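Putative oxidoreductase (Thermus thermophilus, PDB 2ISM) is a putative oxidoreductase of the glucose/sorbosone dehydrogenase family, built as a beta-propeller whose model carries a bound calcium ion. Local coordinates at residues 51-56 / 75-80; 147-152 / 171-176; 316-321 / 334-339. All coordinates share one frame; numbering follows the deposited sequence.

Three different kinds of joint in one propeller are sampled here. Contact 2 is internal to a four-stranded antiparallel sheet and pairs two adjacent strands through their backbones; contact 1 sets strand 52-57 of one sheet against strand 77-82 of the next, with no hydrogen bond between the segments 51-56 and 75-80; contact 3 ties the start of strand 317-322 to the loop that follows its sheet neighbour, strand 328-332. All three are largely buried, though contact 3 reaches the surface at Arg338. Chemistry follows place: aliphatic at contact 1, mixed at contact 2, ionic at contact 3. Contacts 1 and 3 have centres about 14 Å apart, whereas contacts 2 and 3 lie on opposite sides of the chain's centre.

Contact 1. Residues 51-56 / 75-80; sequences GRIRLF and SGLLGL
Leu77 makes most of this contact, reaching the 51-56 segment with two of its atoms. Its CD2 lies 3.7 Å from Ile53 CG1, the two side chains crossing at about a right angle, and the same methyl rests 3.5 Å from the carbonyl oxygen Arg52 O. Nearer the backbone, Leu77 CB sits 3.8 Å from Gly51 CA. A second aliphatic pair, Ile53 CD1 with Leu80 CD1 at 3.8 Å, extends the patch. Ile53 reaches both leucines because CG1 stands anti to the carbonyl carbon (chi1 -67°) and CD1 continues in extended form.

No hydrogen bond links the segments, and the axes of 52-56 and 77-80 stay 8.6 Å apart at 49°, which excludes strand pairing. Position is set from each side's own sheet: Ile53 bonds through its backbone to strand 60-66, and Leu80 packs on Val92 and Ala94. Ala47 of strand 44-48 touches both leucines. Gly51, whose positive phi suits the first position of a G1 beta bulge, and Arg52 both face Glu48, and Arg52 NE forms a salt bridge with Glu48. Such apolar packing between successive four-stranded antiparallel sheets is the blade-to-blade interface of a beta-propeller.

Contact 2. Residues 147-152 / 171-176; sequences MLYVTT and ILRLTP
Val150 and Leu172 stand on the same face of the sheet, CB to CB 4.1 Å apart, with Leu148 and Leu174 beside them. The methyls Leu148 CD2 and Leu174 CD1 approach to 4.3 Å, and Thr152 CG2 meets Leu172 CD1, the side chains at about a right angle. Toward the other end of the segments, Met147 CE touches Thr175 CG2 at 3.9 Å.

The backbones form a regular antiparallel ladder. Leu148 with Leu174 and Val150 with Leu172 are hydrogen-bonded pairs, each closed by two N-H...O=C bonds; the bond from Leu172 N to Val150 O, 2.7 Å long, is close to straight at 168°. Tyr149 with Arg173 and Thr151 with Ile171 are the non-hydrogen-bonded pairs between and beyond them.

On the face of Tyr149 and Arg173, the arginine's aliphatic part lies alongside the phenol. Arg173 CG makes a CH-pi contact 3.9 Å from the Tyr149 ring centroid, 15° off the ring normal, while Ile171 CG2 comes to the ring edge. The arginine chain bends at chi3, carrying the guanidinium past the ring, and the two planes stand 64° apart. Its NH1 forms a salt bridge with Asp145 OD2, which also hydrogen-bonds Tyr149 OH, and one carboxylate oxygen therefore fixes the ends of both side chains.

Strands 148-151 and 170-174 are the middle pair of their four-stranded sheet, flanked by 140-142 and 196-199. From strand 92-98 of the preceding sheet, Tyr93 packs on Leu148 and Tyr95 on Val150.

Contact 3. Residues 316-321 / 334-339; sequences RLREVQ and NRDGRG
Arg316 grips Asp336 side-on with two nitrogens, both directed to one oxygen. Arg316 NH2 lies 2.9 Å from Asp336 OD2, with an N-H...O angle of 151°, and Arg316 NE is 3.1 Å from the same Asp336 OD2; both come from the syn side. The acceptor stays close to the guanidinium plane of Arg316, but because both bonds end on OD2 and the guanidinium and carboxylate planes are 67° apart, this is not the coplanar two-oxygen pairing of an arginine and an acid. A bend at chi3 (61°) brings the NE-NH2 edge round to the acid.

Arg318 NH2 approaches Asp336 OD2 from the anti side, at 3.1 Å. Three arginine N-H groups thus converge on one oxygen, which Ser333 OG also hydrogen-bonds; Ser333 OG is bonded to Arg318 NE as well. Two nearby positive charges would be expected to favour the ionised acid.

The other oxygen is used within the loop: Asp336 OD1 accepts from Arg338 N, 2.8 Å away, and closes an Asx turn. In the propeller, this turn lies in the loop between strands 328-332 and 348-351, with Arg316 just before strand 317-322, one of the two edge strands of that four-stranded sheet, and Arg318 within its first residues.

Arg338 CB lies over the centre of the Arg316 guanidinium, 3.6 Å above its plane. Water 1, at the guanidinium edge, accepts from Arg316 NH1 at 2.9 Å and donates to Arg338 O at 3.1 Å. The charged end of Arg338 leads away to a salt bridge with Glu74, and Asp336 O accepts from Arg49 NH2.

Contact 1. Residues 51-56 / 75-80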
ATOM      1  N   GLY B  51      14.775 -26.431 -11.605  1.00 16.26           N
ATOM      2  CA  GLY B  51      13.878 -26.969 -12.617  1.00 14.46           C
ATOM      3  C   GLY B  51      12.491 -27.424 -12.198  1.00 17.95           C
ATOM      4  O   GLY B  51      11.815 -28.109 -12.965  1.00 23.31           O
ATOM      5  N   ARG B  52      12.054 -27.056 -10.999  1.00 15.95           N
ATOM      6  CA  ARG B  52      10.724 -27.444 -10.532  1.00 12.54           C
ATOM      7  C   ARG B  52       9.833 -26.222 -10.386  1.00 14.04           C
ATOM      8  O   ARG B  52      10.278 -25.192  -9.887  1.00 12.41           O
ATOM      9  CB  ARG B  52      10.785 -28.116  -9.154  1.00 13.83           C
ATOM     10  CG  ARG B  52      11.643 -29.366  -9.044  1.00 24.53           C
ATOM     11  CD  ARG B  52      11.609 -29.899  -7.604  1.00 28.60           C
ATOM     12  NE  ARG B  52      12.223 -28.983  -6.640  1.00 22.33           N
ATOM     13  CZ  ARG B  52      13.531 -28.901  -6.406  1.00 31.58           C
ATOM     14  NH1 ARG B  52      14.375 -29.685  -7.063  1.00 33.67           N
ATOM     15  NH2 ARG B  52      13.997 -28.030  -5.517  1.00 28.12           N
ATOM     16  N   ILE B  53       8.586 -26.339 -10.831  1.00 14.57           N
ATOM     17  CA  ILE B  53       7.607 -25.270 -10.659  1.00 14.02           C
ATOM     18  C   ILE B  53       6.699 -25.843  -9.577  1.00 16.99           C
ATOM     19  O   ILE B  53       6.027 -26.855  -9.796  1.00 19.33           O
ATOM     20  CB  ILE B  53       6.756 -25.020 -11.918  1.00 12.73           C
ATOM     21  CG1 ILE B  53       7.634 -24.468 -13.044  1.00 14.32           C
ATOM     22  CG2 ILE B  53       5.619 -24.051 -11.588  1.00 16.01           C
ATOM     23  CD1 ILE B  53       6.884 -24.186 -14.336  1.00 17.59           C
ATOM     24  N   ARG B  54       6.699 -25.219  -8.406  1.00 15.53           N
ATOM     25  CA  ARG B  54       5.889 -25.699  -7.300  1.00 15.15           C
ATOM     26  C   ARG B  54       4.556 -24.981  -7.224  1.00 20.57           C
ATOM     27  O   ARG B  54       4.418 -23.848  -7.685  1.00 17.94           O
ATOM     28  CB  ARG B  54       6.629 -25.502  -5.970  1.00 14.30           C
ATOM     29  CG  ARG B  54       8.036 -26.069  -5.942  1.00 17.69           C
ATOM     30  CD  ARG B  54       8.033 -27.578  -6.133  1.00 18.35           C
ATOM     31  NE  ARG B  54       7.610 -28.287  -4.932  1.00 16.43           N
ATOM     32  CZ  ARG B  54       8.337 -28.378  -3.821  1.00 21.76           C
ATOM     33  NH1 ARG B  54       9.529 -27.800  -3.753  1.00 19.68           N
ATOM     34  NH2 ARG B  54       7.881 -29.066  -2.783  1.00 19.95           N
ATOM     35  N   LEU B  55       3.578 -25.660  -6.634  1.00 18.31           N
ATOM     36  CA  LEU B  55       2.248 -25.099  -6.441  1.00 17.87           C
ATOM     37  C   LEU B  55       1.994 -25.071  -4.946  1.00 20.15           C
ATOM     38  O   LEU B  55       2.063 -26.107  -4.284  1.00 22.30           O
ATOM     39  CB  LEU B  55       1.170 -25.967  -7.101  1.00 17.23           C
ATOM     40  CG  LEU B  55      -0.269 -25.606  -6.689  1.00 21.56           C
ATOM     41  CD1 LEU B  55      -0.658 -24.256  -7.288  1.00 19.05           C
ATOM     42  CD2 LEU B  55      -1.240 -26.684  -7.153  1.00 14.89           C
ATOM     43  N   PHE B  56       1.735 -23.887  -4.406  1.00 21.58           N
ATOM     44  CA  PHE B  56       1.429 -23.767  -2.991  1.00 20.01           C
ATOM     45  C   PHE B  56      -0.042 -23.388  -2.942  1.00 24.92           C
ATOM     46  O   PHE B  56      -0.454 -22.373  -3.515  1.00 19.91           O
ATOM     47  CB  PHE B  56       2.270 -22.685  -2.322  1.00 17.66           C
ATOM     48  CG  PHE B  56       2.088 -22.626  -0.832  1.00 19.20           C
ATOM     49  CD1 PHE B  56       2.494 -23.689  -0.030  1.00 21.09           C
ATOM     50  CD2 PHE B  56       1.480 -21.528  -0.235  1.00 17.95           C
ATOM     51  CE1 PHE B  56       2.294 -23.660   1.349  1.00 21.58           C
ATOM     52  CE2 PHE B  56       1.274 -21.487   1.141  1.00 19.73           C
ATOM     53  CZ  PHE B  56       1.682 -22.558   1.936  1.00 20.09           C
ATOM     54  N   SER B  75      22.208 -20.080 -14.038  1.00 12.00           N
ATOM     55  CA  SER B  75      21.199 -20.600 -14.959  1.00 10.35           C
ATOM     56  C   SER B  75      20.301 -21.717 -14.415  1.00 12.32           C
ATOM     57  O   SER B  75      20.555 -22.270 -13.346  1.00 16.17           O
ATOM     58  CB  SER B  75      21.890 -21.086 -16.241  1.00 11.41           C
ATOM     59  OG  SER B  75      22.570 -20.024 -16.893  1.00 13.58           O
ATOM     60  N   GLY B  76      19.255 -22.039 -15.178  1.00  9.33           N
ATOM     61  CA  GLY B  76      18.312 -23.086 -14.805  1.00  9.05           C
ATOM     62  C   GLY B  76      16.901 -22.624 -15.123  1.00 12.15           C
ATOM     63  O   GLY B  76      16.663 -22.070 -16.196  1.00 12.84           O
ATOM     64  N   LEU B  77      15.963 -22.853 -14.207  1.00 10.58           N
ATOM     65  CA  LEU B  77      14.591 -22.400 -14.407  1.00  9.50           C
ATOM     66  C   LEU B  77      14.280 -21.041 -13.794  1.00 11.71           C
ATOM     67  O   LEU B  77      13.904 -20.948 -12.623  1.00 11.84           O
ATOM     68  CB  LEU B  77      13.599 -23.324 -13.703  1.00  9.48           C
ATOM     69  CG  LEU B  77      12.135 -22.865 -13.738  1.00 10.01           C
ATOM     70  CD1 LEU B  77      11.652 -22.730 -15.183  1.00 12.22           C
ATOM     71  CD2 LEU B  77      11.279 -23.872 -12.982  1.00 10.39           C
ATOM     72  N   LEU B  78      14.427 -19.982 -14.580  1.00 12.18           N
ATOM     73  CA  LEU B  78      14.199 -18.650 -14.041  1.00  8.64           C
ATOM     74  C   LEU B  78      13.022 -17.681 -13.883  1.00  9.60           C
ATOM     75  O   LEU B  78      12.672 -17.307 -12.764  1.00 11.33           O
ATOM     76  CB  LEU B  78      15.211 -17.820 -14.843  1.00  9.56           C
ATOM     77  CG  LEU B  78      16.591 -18.498 -14.945  1.00 10.67           C
ATOM     78  CD1 LEU B  78      17.493 -17.717 -15.894  1.00 11.52           C
ATOM     79  CD2 LEU B  78      17.231 -18.610 -13.551  1.00 11.97           C
ATOM     80  N   GLY B  79      12.425 -17.272 -15.001  1.00  7.89           N
ATOM     81  CA  GLY B  79      11.314 -16.332 -14.966  1.00  9.77           C
ATOM     82  C   GLY B  79      10.065 -17.174 -15.136  1.00 12.26           C
ATOM     83  O   GLY B  79      10.116 -18.280 -15.683  1.00 11.95           O
ATOM     84  N   LEU B  80       8.933 -16.635 -14.687  1.00  8.79           N
ATOM     85  CA  LEU B  80       7.652 -17.336 -14.773  1.00 12.72           C
ATOM     86  C   LEU B  80       6.532 -16.302 -14.898  1.00 12.97           C
ATOM     87  O   LEU B  80       6.556 -15.284 -14.208  1.00 13.11           O
ATOM     88  CB  LEU B  80       7.438 -18.166 -13.500  1.00 12.44           C
ATOM     89  CG  LEU B  80       6.301 -19.183 -13.435  1.00 18.93           C
ATOM     90  CD1 LEU B  80       6.643 -20.391 -14.296  1.00 19.23           C
ATOM     91  CD2 LEU B  80       6.092 -19.613 -11.990  1.00 21.76           C
TER

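Contact 2. Residues 147-152 / 171-176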
ATOM      1  N   MET B 147       1.863  -7.370 -23.747  1.00 13.56           N
ATOM      2  CA  MET B 147       2.985  -8.001 -24.432  1.00 10.93           C
ATOM      3  C   MET B 147       3.941  -8.671 -23.456  1.00 12.70           C
ATOM      4  O   MET B 147       4.005  -8.304 -22.284  1.00 10.31           O
ATOM      5  CB  MET B 147       3.736  -6.965 -25.273  1.00 10.12           C
ATOM      6  CG  MET B 147       2.835  -6.262 -26.286  1.00 11.08           C
ATOM      7  SD  MET B 147       2.118  -7.423 -27.480  1.00 23.23           S
ATOM      8  CE  MET B 147       2.554  -6.683 -28.961  1.00 22.23           C
ATOM      9  N   LEU B 148       4.686  -9.652 -23.953  1.00  9.61           N
ATOM     10  CA  LEU B 148       5.642 -10.386 -23.130  1.00 11.81           C
ATOM     11  C   LEU B 148       7.033  -9.760 -23.164  1.00 12.72           C
ATOM     12  O   LEU B 148       7.662  -9.682 -24.217  1.00 13.35           O
ATOM     13  CB  LEU B 148       5.731 -11.840 -23.603  1.00 11.67           C
ATOM     14  CG  LEU B 148       6.790 -12.703 -22.902  1.00 16.04           C
ATOM     15  CD1 LEU B 148       6.509 -12.756 -21.411  1.00 13.40           C
ATOM     16  CD2 LEU B 148       6.786 -14.105 -23.499  1.00 15.02           C
ATOM     17  N   TYR B 149       7.505  -9.320 -22.003  1.00 12.54           N
ATOM     18  CA  TYR B 149       8.824  -8.712 -21.886  1.00 12.00           C
ATOM     19  C   TYR B 149       9.783  -9.745 -21.313  1.00 10.12           C
ATOM     20  O   TYR B 149       9.445 -10.452 -20.363  1.00  7.12           O
ATOM     21  CB  TYR B 149       8.757  -7.481 -20.979  1.00 10.78           C
ATOM     22  CG  TYR B 149       8.036  -6.312 -21.610  1.00 10.56           C
ATOM     23  CD1 TYR B 149       8.739  -5.188 -22.041  1.00 11.71           C
ATOM     24  CD2 TYR B 149       6.649  -6.328 -21.779  1.00  8.76           C
ATOM     25  CE1 TYR B 149       8.080  -4.102 -22.625  1.00 13.79           C
ATOM     26  CE2 TYR B 149       5.979  -5.248 -22.361  1.00 10.04           C
ATOM     27  CZ  TYR B 149       6.701  -4.138 -22.778  1.00 13.79           C
ATOM     28  OH  TYR B 149       6.053  -3.055 -23.334  1.00 17.63           O
ATOM     29  N   VAL B 150      10.980  -9.811 -21.891  1.00 11.19           N
ATOM     30  CA  VAL B 150      11.995 -10.788 -21.487  1.00 13.17           C
ATOM     31  C   VAL B 150      13.368 -10.153 -21.303  1.00  8.19           C
ATOM     32  O   VAL B 150      13.852  -9.474 -22.206  1.00 11.34           O
ATOM     33  CB  VAL B 150      12.141 -11.876 -22.577  1.00 11.89           C
ATOM     34  CG1 VAL B 150      13.066 -12.988 -22.097  1.00 11.61           C
ATOM     35  CG2 VAL B 150      10.762 -12.415 -22.961  1.00 10.13           C
ATOM     36  N   THR B 151      14.004 -10.370 -20.150  1.00 10.25           N
ATOM     37  CA  THR B 151      15.338  -9.818 -19.942  1.00  9.57           C
ATOM     38  C   THR B 151      16.353 -10.920 -20.234  1.00 10.99           C
ATOM     39  O   THR B 151      16.097 -12.093 -19.959  1.00  9.44           O
ATOM     40  CB  THR B 151      15.556  -9.294 -18.489  1.00 12.40           C
ATOM     41  OG1 THR B 151      15.624 -10.392 -17.572  1.00 10.64           O
ATOM     42  CG2 THR B 151      14.422  -8.369 -18.077  1.00  6.29           C
ATOM     43  N   THR B 152      17.489 -10.547 -20.816  1.00 10.90           N
ATOM     44  CA  THR B 152      18.534 -11.519 -21.139  1.00 12.81           C
ATOM     45  C   THR B 152      19.905 -10.962 -20.776  1.00 12.11           C
ATOM     46  O   THR B 152      20.112  -9.745 -20.793  1.00 10.92           O
ATOM     47  CB  THR B 152      18.552 -11.868 -22.643  1.00 12.46           C
ATOM     48  OG1 THR B 152      19.025 -10.741 -23.394  1.00 11.83           O
ATOM     49  CG2 THR B 152      17.157 -12.245 -23.121  1.00 12.39           C
ATOM     50  N   ILE B 171      16.382  -6.495 -23.605  1.00  9.09           N
ATOM     51  CA  ILE B 171      15.065  -6.625 -23.015  1.00  9.86           C
ATOM     52  C   ILE B 171      14.282  -6.821 -24.307  1.00  9.69           C
ATOM     53  O   ILE B 171      14.348  -5.990 -25.221  1.00 11.48           O
ATOM     54  CB  ILE B 171      14.565  -5.365 -22.279  1.00  9.41           C
ATOM     55  CG1 ILE B 171      15.280  -5.237 -20.930  1.00  9.03           C
ATOM     56  CG2 ILE B 171      13.059  -5.482 -22.028  1.00 14.50           C
ATOM     57  CD1 ILE B 171      14.792  -4.066 -20.079  1.00 16.68           C
ATOM     58  N   LEU B 172      13.586  -7.947 -24.407  1.00  8.13           N
ATOM     59  CA  LEU B 172      12.822  -8.261 -25.600  1.00  6.83           C
ATOM     60  C   LEU B 172      11.341  -8.057 -25.343  1.00  8.80           C
ATOM     61  O   LEU B 172      10.896  -8.102 -24.198  1.00 11.00           O
ATOM     62  CB  LEU B 172      13.069  -9.722 -26.000  1.00  9.18           C
ATOM     63  CG  LEU B 172      14.527 -10.209 -25.946  1.00  9.65           C
ATOM     64  CD1 LEU B 172      14.578 -11.715 -26.186  1.00  8.84           C
ATOM     65  CD2 LEU B 172      15.358  -9.470 -26.977  1.00 10.46           C
ATOM     66  N   ARG B 173      10.581  -7.825 -26.410  1.00  7.82           N
ATOM     67  CA  ARG B 173       9.138  -7.660 -26.282  1.00 11.61           C
ATOM     68  C   ARG B 173       8.460  -8.466 -27.384  1.00  8.59           C
ATOM     69  O   ARG B 173       8.706  -8.251 -28.571  1.00 14.29           O
ATOM     70  CB  ARG B 173       8.721  -6.196 -26.387  1.00 12.12           C
ATOM     71  CG  ARG B 173       7.263  -5.999 -26.000  1.00 11.92           C
ATOM     72  CD  ARG B 173       6.830  -4.554 -26.106  1.00 14.22           C
ATOM     73  NE  ARG B 173       6.838  -4.098 -27.486  1.00 19.55           N
ATOM     74  CZ  ARG B 173       6.016  -3.173 -27.964  1.00 19.17           C
ATOM     75  NH1 ARG B 173       5.120  -2.611 -27.170  1.00 22.06           N
ATOM     76  NH2 ARG B 173       6.091  -2.808 -29.236  1.00 17.88           N
ATOM     77  N   LEU B 174       7.608  -9.395 -26.975  1.00 10.56           N
ATOM     78  CA  LEU B 174       6.927 -10.276 -27.909  1.00 11.66           C
ATOM     79  C   LEU B 174       5.421 -10.297 -27.677  1.00 12.61           C
ATOM     80  O   LEU B 174       4.934  -9.805 -26.666  1.00 12.38           O
ATOM     81  CB  LEU B 174       7.448 -11.699 -27.714  1.00 12.25           C
ATOM     82  CG  LEU B 174       8.934 -11.932 -27.428  1.00 15.02           C
ATOM     83  CD1 LEU B 174       9.133 -13.379 -26.986  1.00 15.40           C
ATOM     84  CD2 LEU B 174       9.767 -11.625 -28.665  1.00 19.61           C
ATOM     85  N   THR B 175       4.687 -10.877 -28.619  1.00 15.21           N
ATOM     86  CA  THR B 175       3.251 -11.020 -28.447  1.00 15.28           C
ATOM     87  C   THR B 175       3.202 -12.308 -27.628  1.00 16.54           C
ATOM     88  O   THR B 175       4.203 -13.025 -27.540  1.00 15.72           O
ATOM     89  CB  THR B 175       2.524 -11.274 -29.776  1.00 17.07           C
ATOM     90  OG1 THR B 175       2.961 -12.527 -30.322  1.00 13.21           O
ATOM     91  CG2 THR B 175       2.806 -10.152 -30.768  1.00 13.11           C
ATOM     92  N   PRO B 176       2.055 -12.619 -27.012  1.00 16.17           N
ATOM     93  CA  PRO B 176       1.981 -13.852 -26.221  1.00 16.54           C
ATOM     94  C   PRO B 176       2.272 -15.103 -27.051  1.00 20.23           C
ATOM     95  O   PRO B 176       2.587 -16.157 -26.505  1.00 18.77           O
ATOM     96  CB  PRO B 176       0.553 -13.823 -25.687  1.00 17.75           C
ATOM     97  CG  PRO B 176       0.307 -12.349 -25.510  1.00 18.30           C
ATOM     98  CD  PRO B 176       0.858 -11.787 -26.802  1.00 17.63           C
TER

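Contact 3. Residues 316-321 / 334-339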
ATOM      1  N   ARG B 316      19.728 -13.102   1.429  1.00 11.98           N
ATOM      2  CA  ARG B 316      19.615 -12.643   0.048  1.00 11.46           C
ATOM      3  C   ARG B 316      18.162 -12.638  -0.428  1.00 10.44           C
ATOM      4  O   ARG B 316      17.425 -13.595  -0.206  1.00 11.00           O
ATOM      5  CB  ARG B 316      20.457 -13.552  -0.856  1.00 11.56           C
ATOM      6  CG  ARG B 316      21.939 -13.568  -0.504  1.00 14.88           C
ATOM      7  CD  ARG B 316      22.652 -14.754  -1.142  1.00 13.49           C
ATOM      8  NE  ARG B 316      22.587 -14.745  -2.602  1.00 16.88           N
ATOM      9  CZ  ARG B 316      23.323 -13.960  -3.383  1.00 15.63           C
ATOM     10  NH1 ARG B 316      24.188 -13.106  -2.849  1.00 14.73           N
ATOM     11  NH2 ARG B 316      23.199 -14.035  -4.702  1.00 17.23           N
ATOM     12  N   LEU B 317      17.753 -11.553  -1.078  1.00 13.26           N
ATOM     13  CA  LEU B 317      16.385 -11.444  -1.585  1.00 11.65           C
ATOM     14  C   LEU B 317      16.267 -11.273  -3.098  1.00 13.87           C
ATOM     15  O   LEU B 317      16.782 -10.303  -3.654  1.00 16.30           O
ATOM     16  CB  LEU B 317      15.713 -10.180  -1.038  1.00 12.08           C
ATOM     17  CG  LEU B 317      15.721 -10.033   0.494  1.00 17.38           C
ATOM     18  CD1 LEU B 317      14.898  -8.818   0.897  1.00 11.46           C
ATOM     19  CD2 LEU B 317      15.152 -11.291   1.143  1.00 12.07           C
ATOM     20  N   ARG B 318      15.589 -12.207  -3.762  1.00 12.04           N
ATOM     21  CA  ARG B 318      15.459 -12.146  -5.216  1.00 12.65           C
ATOM     22  C   ARG B 318      14.195 -11.761  -5.986  1.00 13.20           C
ATOM     23  O   ARG B 318      14.247 -10.925  -6.890  1.00 10.34           O
ATOM     24  CB  ARG B 318      15.766 -13.577  -5.678  1.00 11.92           C
ATOM     25  CG  ARG B 318      16.008 -13.709  -7.175  1.00 11.46           C
ATOM     26  CD  ARG B 318      16.443 -15.124  -7.547  1.00 12.50           C
ATOM     27  NE  ARG B 318      17.839 -15.412  -7.207  1.00 14.12           N
ATOM     28  CZ  ARG B 318      18.886 -15.006  -7.920  1.00 12.64           C
ATOM     29  NH1 ARG B 318      18.705 -14.285  -9.016  1.00 11.94           N
ATOM     30  NH2 ARG B 318      20.119 -15.339  -7.550  1.00 13.01           N
ATOM     31  N   GLU B 319      13.065 -12.366  -5.633  1.00 12.95           N
ATOM     32  CA  GLU B 319      11.804 -12.068  -6.308  1.00 14.66           C
ATOM     33  C   GLU B 319      11.058 -11.081  -5.411  1.00 14.64           C
ATOM     34  O   GLU B 319      11.227 -11.078  -4.193  1.00 12.06           O
ATOM     35  CB  GLU B 319      10.935 -13.318  -6.525  1.00 11.45           C
ATOM     36  CG  GLU B 319       9.463 -13.036  -6.888  1.00 15.17           C
ATOM     37  CD  GLU B 319       9.282 -12.435  -8.278  1.00 18.45           C
ATOM     38  OE1 GLU B 319       9.886 -11.380  -8.557  1.00 13.93           O
ATOM     39  OE2 GLU B 319       8.526 -13.018  -9.091  1.00 15.56           O
ATOM     40  N   VAL B 320      10.247 -10.231  -6.030  1.00 14.41           N
ATOM     41  CA  VAL B 320       9.430  -9.266  -5.307  1.00 14.07           C
ATOM     42  C   VAL B 320       8.270  -8.872  -6.213  1.00 16.10           C
ATOM     43  O   VAL B 320       8.471  -8.354  -7.313  1.00 18.14           O
ATOM     44  CB  VAL B 320      10.242  -8.006  -4.874  1.00 16.88           C
ATOM     45  CG1 VAL B 320      11.002  -7.430  -6.045  1.00 20.11           C
ATOM     46  CG2 VAL B 320       9.301  -6.960  -4.288  1.00 21.02           C
ATOM     47  N   GLN B 321       7.056  -9.150  -5.753  1.00 14.40           N
ATOM     48  CA  GLN B 321       5.851  -8.854  -6.515  1.00 22.55           C
ATOM     49  C   GLN B 321       4.688  -8.510  -5.611  1.00 19.96           C
ATOM     50  O   GLN B 321       4.587  -9.014  -4.493  1.00 22.26           O
ATOM     51  CB  GLN B 321       5.422 -10.056  -7.356  1.00 23.73           C
ATOM     52  CG  GLN B 321       6.156 -10.251  -8.656  1.00 42.37           C
ATOM     53  CD  GLN B 321       5.331 -11.057  -9.637  1.00 48.19           C
ATOM     54  OE1 GLN B 321       4.359 -10.556 -10.203  1.00 53.68           O
ATOM     55  NE2 GLN B 321       5.700 -12.318  -9.825  1.00 50.93           N
ATOM     56  N   ASN B 334      19.136 -17.455  -0.439  1.00 12.45           N
ATOM     57  CA  ASN B 334      20.235 -18.034   0.327  1.00 13.65           C
ATOM     58  C   ASN B 334      20.857 -19.344  -0.129  1.00 14.93           C
ATOM     59  O   ASN B 334      21.991 -19.657   0.237  1.00 18.44           O
ATOM     60  CB  ASN B 334      19.796 -18.154   1.784  1.00 12.24           C
ATOM     61  CG  ASN B 334      19.317 -16.837   2.342  1.00 13.20           C
ATOM     62  OD1 ASN B 334      18.256 -16.752   2.965  1.00 19.58           O
ATOM     63  ND2 ASN B 334      20.101 -15.795   2.119  1.00  8.38           N
ATOM     64  N   ARG B 335      20.121 -20.104  -0.930  1.00 12.40           N
ATOM     65  CA  ARG B 335      20.622 -21.386  -1.408  1.00 15.36           C
ATOM     66  C   ARG B 335      21.103 -21.357  -2.859  1.00 16.06           C
ATOM     67  O   ARG B 335      21.279 -22.409  -3.472  1.00 15.96           O
ATOM     68  CB  ARG B 335      19.532 -22.452  -1.239  1.00 17.30           C
ATOM     69  CG  ARG B 335      19.079 -22.629   0.205  1.00 14.97           C
ATOM     70  CD  ARG B 335      17.915 -23.604   0.326  1.00 19.51           C
ATOM     71  NE  ARG B 335      18.265 -24.945  -0.140  1.00 22.68           N
ATOM     72  CZ  ARG B 335      17.401 -25.950  -0.231  1.00 24.81           C
ATOM     73  NH1 ARG B 335      16.132 -25.768   0.114  1.00 19.21           N
ATOM     74  NH2 ARG B 335      17.801 -27.138  -0.673  1.00 24.58           N
ATOM     75  N   ASP B 336      21.340 -20.167  -3.403  1.00 15.13           N
ATOM     76  CA  ASP B 336      21.786 -20.065  -4.791  1.00 14.58           C
ATOM     77  C   ASP B 336      23.291 -20.234  -4.984  1.00 16.73           C
ATOM     78  O   ASP B 336      23.805 -20.030  -6.084  1.00 13.06           O
ATOM     79  CB  ASP B 336      21.333 -18.737  -5.418  1.00 13.50           C
ATOM     80  CG  ASP B 336      21.980 -17.522  -4.776  1.00 19.81           C
ATOM     81  OD1 ASP B 336      22.984 -17.677  -4.045  1.00 16.30           O
ATOM     82  OD2 ASP B 336      21.488 -16.399  -5.021  1.00 18.38           O
ATOM     83  N   GLY B 337      23.992 -20.608  -3.919  1.00 16.79           N
ATOM     84  CA  GLY B 337      25.425 -20.808  -4.012  1.00 16.11           C
ATOM     85  C   GLY B 337      26.267 -19.606  -3.626  1.00 24.30           C
ATOM     86  O   GLY B 337      27.493 -19.697  -3.578  1.00 23.66           O
ATOM     87  N   ARG B 338      25.619 -18.481  -3.345  1.00 20.66           N
ATOM     88  CA  ARG B 338      26.335 -17.269  -2.975  1.00 18.84           C
ATOM     89  C   ARG B 338      25.902 -16.750  -1.605  1.00 19.93           C
ATOM     90  O   ARG B 338      26.131 -15.587  -1.271  1.00 23.95           O
ATOM     91  CB  ARG B 338      26.098 -16.189  -4.032  1.00 20.83           C
ATOM     92  CG  ARG B 338      26.669 -16.500  -5.416  1.00 30.28           C
ATOM     93  CD  ARG B 338      25.980 -15.633  -6.459  1.00 40.42           C
ATOM     94  NE  ARG B 338      26.753 -15.426  -7.683  1.00 46.47           N
ATOM     95  CZ  ARG B 338      26.994 -16.353  -8.605  1.00 48.45           C
ATOM     96  NH1 ARG B 338      26.531 -17.588  -8.463  1.00 54.90           N
ATOM     97  NH2 ARG B 338      27.690 -16.032  -9.687  1.00 50.52           N
ATOM     98  N   GLY B 339      25.279 -17.610  -0.810  1.00 20.25           N
ATOM     99  CA  GLY B 339      24.836 -17.178   0.500  1.00 22.58           C
ATOM    100  C   GLY B 339      25.075 -18.184   1.608  1.00 24.79           C
ATOM    101  O   GLY B 339      25.794 -19.170   1.437  1.00 23.78           O
TER
HETATM  102  O   HOH W   1      25.368 -12.841  -0.167  1.00 26.79           O